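Local coordinates for protein predicted transcriptional regulator (Clostridium thermocellum, PDB 1XMA) that probably binds DNA as a dimeric transcriptional regulator of the PadR-like family, through a winged helix-turn-helix domain, at residues R39-T44 against C122-L127; N89-S94 against I115-Q120. All blocks are in the same frame, centred on the assembly; numbering follows the deposited sequence.

Interaction 1 of 2, residues R39-T44 against C122-L127; sequences RGYVDT and CEEWEL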
# COMPACT_ATOMS: atom_id res chain seq x y z
N ARG B 39 -1.74 5.99 -0.79
CA ARG B 39 -0.94 6.97 -1.52
C ARG B 39 -0.59 6.45 -2.91
O ARG B 39 -0.65 7.18 -3.89
CB ARG B 39 0.34 7.36 -0.74
N GLY B 40 -0.22 5.17 -2.99
CA GLY B 40 -0.02 4.50 -4.26
C GLY B 40 -1.22 4.41 -5.20
O GLY B 40 -1.05 4.21 -6.40
N TYR B 41 -2.44 4.56 -4.67
CA TYR B 41 -3.65 4.31 -5.48
C TYR B 41 -4.62 5.45 -5.71
O TYR B 41 -5.61 5.29 -6.42
CB TYR B 41 -4.35 3.02 -5.02
CG TYR B 41 -3.49 1.84 -5.41
CD1 TYR B 41 -3.54 1.32 -6.71
CD2 TYR B 41 -2.56 1.29 -4.51
CE1 TYR B 41 -2.70 0.26 -7.10
CE2 TYR B 41 -1.72 0.24 -4.89
CZ TYR B 41 -1.80 -0.27 -6.17
OH TYR B 41 -0.99 -1.31 -6.53
N VAL B 42 -4.29 6.62 -5.16
CA VAL B 42 -5.10 7.83 -5.29
C VAL B 42 -5.49 8.07 -6.74
O VAL B 42 -6.70 8.13 -7.07
CB VAL B 42 -4.35 9.10 -4.62
CG1 VAL B 42 -4.76 10.44 -5.22
CG2 VAL B 42 -4.59 9.11 -3.15
N ASP B 43 -4.48 8.17 -7.61
CA ASP B 43 -4.71 8.44 -9.04
C ASP B 43 -5.57 7.38 -9.71
O ASP B 43 -6.47 7.70 -10.51
CB ASP B 43 -3.39 8.57 -9.79
CG ASP B 43 -2.58 9.77 -9.32
OD1 ASP B 43 -3.00 10.46 -8.38
OD2 ASP B 43 -1.52 10.03 -9.89
N THR B 44 -5.29 6.12 -9.38
CA THR B 44 -6.02 4.98 -9.92
C THR B 44 -7.49 5.00 -9.47
O THR B 44 -8.37 4.72 -10.26
CB THR B 44 -5.34 3.66 -9.49
OG1 THR B 44 -3.95 3.70 -9.86
CG2 THR B 44 -6.04 2.43 -10.14
N CYS B 122 -3.96 -1.57 -12.05
CA CYS B 122 -4.81 -2.70 -11.66
C CYS B 122 -3.99 -4.01 -11.57
O CYS B 122 -4.00 -4.70 -10.55
CB CYS B 122 -6.01 -2.84 -12.61
SG CYS B 122 -7.24 -4.13 -12.14
N GLU B 123 -3.24 -4.33 -12.62
CA GLU B 123 -2.35 -5.47 -12.61
C GLU B 123 -1.33 -5.40 -11.47
O GLU B 123 -1.06 -6.39 -10.82
CB GLU B 123 -1.67 -5.63 -13.96
CG GLU B 123 -2.58 -6.32 -14.99
CD GLU B 123 -2.26 -5.95 -16.43
OE1 GLU B 123 -1.11 -5.51 -16.71
OE2 GLU B 123 -3.17 -6.10 -17.30
N GLU B 124 -0.80 -4.21 -11.23
CA GLU B 124 0.11 -3.99 -10.13
C GLU B 124 -0.53 -4.29 -8.77
O GLU B 124 0.12 -4.90 -7.90
CB GLU B 124 0.62 -2.54 -10.16
CG GLU B 124 1.73 -2.28 -9.18
CD GLU B 124 2.23 -0.86 -9.23
OE1 GLU B 124 2.62 -0.36 -8.14
OE2 GLU B 124 2.27 -0.26 -10.34
N TRP B 125 -1.79 -3.86 -8.59
CA TRP B 125 -2.56 -4.08 -7.36
C TRP B 125 -2.80 -5.56 -7.11
O TRP B 125 -2.78 -6.01 -5.97
CB TRP B 125 -3.90 -3.33 -7.44
CG TRP B 125 -4.89 -3.63 -6.31
CD1 TRP B 125 -6.19 -4.02 -6.45
CD2 TRP B 125 -4.65 -3.55 -4.88
NE1 TRP B 125 -6.77 -4.19 -5.22
CE2 TRP B 125 -5.86 -3.91 -4.24
CE3 TRP B 125 -3.53 -3.23 -4.09
CZ2 TRP B 125 -5.99 -3.95 -2.83
CZ3 TRP B 125 -3.66 -3.27 -2.67
CH2 TRP B 125 -4.89 -3.62 -2.06
N GLU B 126 -3.02 -6.31 -8.19
CA GLU B 126 -3.23 -7.75 -8.11
C GLU B 126 -1.95 -8.47 -7.61
O GLU B 126 -2.00 -9.28 -6.67
CB GLU B 126 -3.65 -8.26 -9.49
CG GLU B 126 -4.72 -9.33 -9.47
CD GLU B 126 -5.96 -8.95 -8.66
OE1 GLU B 126 -6.42 -7.78 -8.72
OE2 GLU B 126 -6.46 -9.84 -7.95
N LEU B 127 -0.81 -8.13 -8.22
CA LEU B 127 0.51 -8.58 -7.73
C LEU B 127 0.86 -8.14 -6.31
O LEU B 127 1.33 -8.93 -5.52
CB LEU B 127 1.63 -8.17 -8.71
CG LEU B 127 1.90 -9.11 -9.91
CD1 LEU B 127 2.07 -10.58 -9.49
CD2 LEU B 127 0.82 -8.97 -11.01

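Interaction 2 of 2, residues N89-S94 against I115-Q120; sequences NGYIKS and IKYYKQ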
# COMPACT_ATOMS: atom_id res chain seq x y z
N ASN B 89 0.35 14.62 -16.83
CA ASN B 89 0.71 13.31 -17.37
C ASN B 89 -0.10 12.94 -18.61
O ASN B 89 0.28 12.03 -19.36
CB ASN B 89 0.51 12.22 -16.31
CG ASN B 89 1.59 12.23 -15.24
OD1 ASN B 89 2.52 13.04 -15.26
ND2 ASN B 89 1.48 11.30 -14.30
N GLY B 90 -1.23 13.62 -18.82
CA GLY B 90 -2.11 13.33 -19.96
C GLY B 90 -3.09 12.17 -19.78
O GLY B 90 -3.46 11.47 -20.75
N TYR B 91 -3.54 11.96 -18.54
CA TYR B 91 -4.42 10.82 -18.22
C TYR B 91 -5.88 11.24 -18.13
O TYR B 91 -6.78 10.40 -18.19
CB TYR B 91 -3.99 10.16 -16.91
CG TYR B 91 -2.59 9.55 -16.94
CD1 TYR B 91 -2.04 9.05 -18.12
CD2 TYR B 91 -1.84 9.45 -15.76
CE1 TYR B 91 -0.76 8.49 -18.14
CE2 TYR B 91 -0.56 8.88 -15.78
CZ TYR B 91 -0.03 8.41 -16.96
OH TYR B 91 1.22 7.85 -16.98
N ILE B 92 -6.09 12.55 -17.96
CA ILE B 92 -7.42 13.14 -17.92
C ILE B 92 -7.34 14.49 -18.61
O ILE B 92 -6.26 15.12 -18.63
CB ILE B 92 -7.96 13.36 -16.47
CG1 ILE B 92 -7.12 14.43 -15.72
CG2 ILE B 92 -8.05 12.04 -15.71
CD1 ILE B 92 -7.60 14.79 -14.29
N LYS B 93 -8.49 14.95 -19.12
CA LYS B 93 -8.62 16.32 -19.63
C LYS B 93 -9.73 17.12 -18.95
O LYS B 93 -10.83 16.62 -18.73
CB LYS B 93 -8.87 16.28 -21.12
CG LYS B 93 -7.61 16.13 -21.94
CD LYS B 93 -7.95 15.68 -23.35
CE LYS B 93 -6.75 15.80 -24.26
NZ LYS B 93 -7.22 16.01 -25.65
N SER B 94 -9.43 18.37 -18.64
CA SER B 94 -10.40 19.30 -18.11
C SER B 94 -11.29 19.85 -19.21
O SER B 94 -10.91 19.94 -20.39
CB SER B 94 -9.70 20.47 -17.41
OG SER B 94 -8.84 21.15 -18.31
N ILE B 115 -6.60 5.39 -19.34
CA ILE B 115 -7.22 4.06 -19.22
C ILE B 115 -6.14 2.98 -19.15
O ILE B 115 -6.27 2.01 -18.41
CB ILE B 115 -8.22 3.80 -20.38
CG1 ILE B 115 -9.56 4.47 -20.08
CG2 ILE B 115 -8.46 2.30 -20.61
CD1 ILE B 115 -10.31 4.91 -21.31
N LYS B 116 -5.07 3.18 -19.92
CA LYS B 116 -3.93 2.28 -19.96
C LYS B 116 -3.08 2.34 -18.69
O LYS B 116 -2.59 1.30 -18.21
CB LYS B 116 -3.07 2.56 -21.21
N TYR B 117 -2.90 3.54 -18.14
CA TYR B 117 -2.27 3.68 -16.83
C TYR B 117 -3.09 2.97 -15.74
O TYR B 117 -2.52 2.31 -14.85
CB TYR B 117 -2.07 5.14 -16.48
CG TYR B 117 -1.63 5.42 -15.04
CD1 TYR B 117 -2.56 5.79 -14.09
CD2 TYR B 117 -0.27 5.34 -14.65
CE1 TYR B 117 -2.19 6.08 -12.78
CE2 TYR B 117 0.13 5.63 -13.31
CZ TYR B 117 -0.86 6.00 -12.39
OH TYR B 117 -0.55 6.29 -11.07
N TYR B 118 -4.41 3.12 -15.82
CA TYR B 118 -5.32 2.46 -14.89
C TYR B 118 -5.17 0.93 -14.94
O TYR B 118 -5.10 0.27 -13.88
CB TYR B 118 -6.78 2.87 -15.20
CG TYR B 118 -7.81 2.07 -14.43
CD1 TYR B 118 -8.18 2.43 -13.12
CD2 TYR B 118 -8.38 0.91 -14.99
CE1 TYR B 118 -9.12 1.65 -12.40
CE2 TYR B 118 -9.31 0.16 -14.29
CZ TYR B 118 -9.68 0.53 -12.99
OH TYR B 118 -10.60 -0.23 -12.31
N LYS B 119 -5.10 0.37 -16.15
CA LYS B 119 -5.01 -1.10 -16.30
C LYS B 119 -3.68 -1.66 -15.78
O LYS B 119 -3.66 -2.75 -15.19
CB LYS B 119 -5.26 -1.52 -17.76
CG LYS B 119 -6.69 -1.32 -18.21
CD LYS B 119 -7.00 -2.12 -19.46
CE LYS B 119 -6.56 -1.40 -20.73
NZ LYS B 119 -7.28 -1.94 -21.94
N GLN B 120 -2.60 -0.91 -16.00
CA GLN B 120 -1.29 -1.23 -15.45
C GLN B 120 -1.32 -1.26 -13.92
O GLN B 120 -0.80 -2.18 -13.29
CB GLN B 120 -0.23 -0.23 -15.94
CG GLN B 120 1.22 -0.68 -15.60
CD GLN B 120 2.24 0.47 -15.52
OE1 GLN B 120 3.15 0.58 -16.37
NE2 GLN B 120 2.11 1.33 -14.48

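Interaction 1 of 2, residues R39-T44 against C122-L127
Tyr41 reaches from the helix 35-52 to Trp125 on the helix 112-135. This pairs the first helix of a PadR-like winged-helix fold with its long C-terminal helix, which in this family serves dimerisation. The contact is small, with 180 Å² buried in all, and Tyr41 supplies about half of it.

The aromatic part is a T-shaped pair. The six-membered ring of Trp125 turns its edge to the face of the Tyr41 ring. The two centroids are 5.4 Å apart and the planes meet at 64°. Trp125 CE3 is the atom that comes up to the tyrosine, 4.0 Å from Tyr41 CE2. With chi1 at 172° the indole of Trp125 extends away from its own backbone N, toward the tyrosine ring.

The apolar part lies closer to the backbone. Trp125 CB packs 3.8 Å from Tyr41 CE1, at an oblique angle to the phenol plane. Glu124 adds van der Waals packing against the hydroxyl. Its extended chain runs past that group, with Glu124 CG 3.9 Å from Tyr41 OH.

No hydrogen bond crosses between the two segments. The polar end of the indole is engaged elsewhere: Trp125 NE1 donates to Asn133 OD1 of the second subunit. Ile132 of that subunit also packs on Trp125. One residue thus faces both the first helix and the dimer interface. At the far end of the phenol the hydroxyl meets the main chain of the long helix, with Tyr41 OH 3.3 Å from Trp125 CA.

Interaction 2 of 2, residues N89-S94 against I115-Q120
Tyr91 and Tyr117 stack where the turn after the helix 76-88 passes the helix 112-135. The turn leads from the first of these, the probable recognition helix of the winged helix-turn-helix, into the first wing strand, 92-96.

Asn89 comes first. Its CB sits 3.5 Å above the plane of the Tyr91 ring, near the rim, on the face opposite Tyr117.

Gly90 ends the preceding helix in a Schellman motif, with positive phi and two hydrogen bonds back into the last turn. Its own carbonyl O accepts a hydrogen bond from Thr111 OG1, which ties the turn to Thr111, just past the end of the strand 106-110.

Tyr91 carries the contact from this side. Its ring and that of Tyr117 form an offset stack, with centroids 4.6 Å apart and planes at 16°. The side chains run at about a right angle although the rings are nearly parallel. The chi1 of Tyr117, 170°, sets its ring beside that of Tyr91. Its CB comes close because the bond from CA to CB points toward residues 89-94. Tyr117 CB makes a CH-pi contact over the middle of the Tyr91 ring, 3.9 Å from its centroid and 13° off the normal.

Ile92 begins the strand and turns elsewhere, packing on Leu47 and Leu50 of the helix 35-52 and on Phe83 and Leu86. Tyr117 also rests on Leu47. Within the stack, Tyr91 CE2 lies over the Tyr117 ring, 3.7 Å from Tyr117 CG.

Both interactions use the helix 112-135. Interaction 2 takes residues 115-120 near its start, and interaction 1 takes residues 122-127, one residue further on. Their centres are 13 Å apart. Both segments of interaction 2 fall between the two segments of interaction 1 in sequence. The two interactions also touch: Asp43 CB lies 3.9 Å from Tyr117 OH, and Thr44 O lies 3.7 Å from Tyr118 CD1. Residues 115-120 meet both the turn before the wing and the helix 35-52, and residues 122-127 continue along that helix. Trp125 and Tyr118 of the long helix also make hydrogen bonds to the second subunit. This arrangement joins the probable DNA-binding domain to the dimer interface.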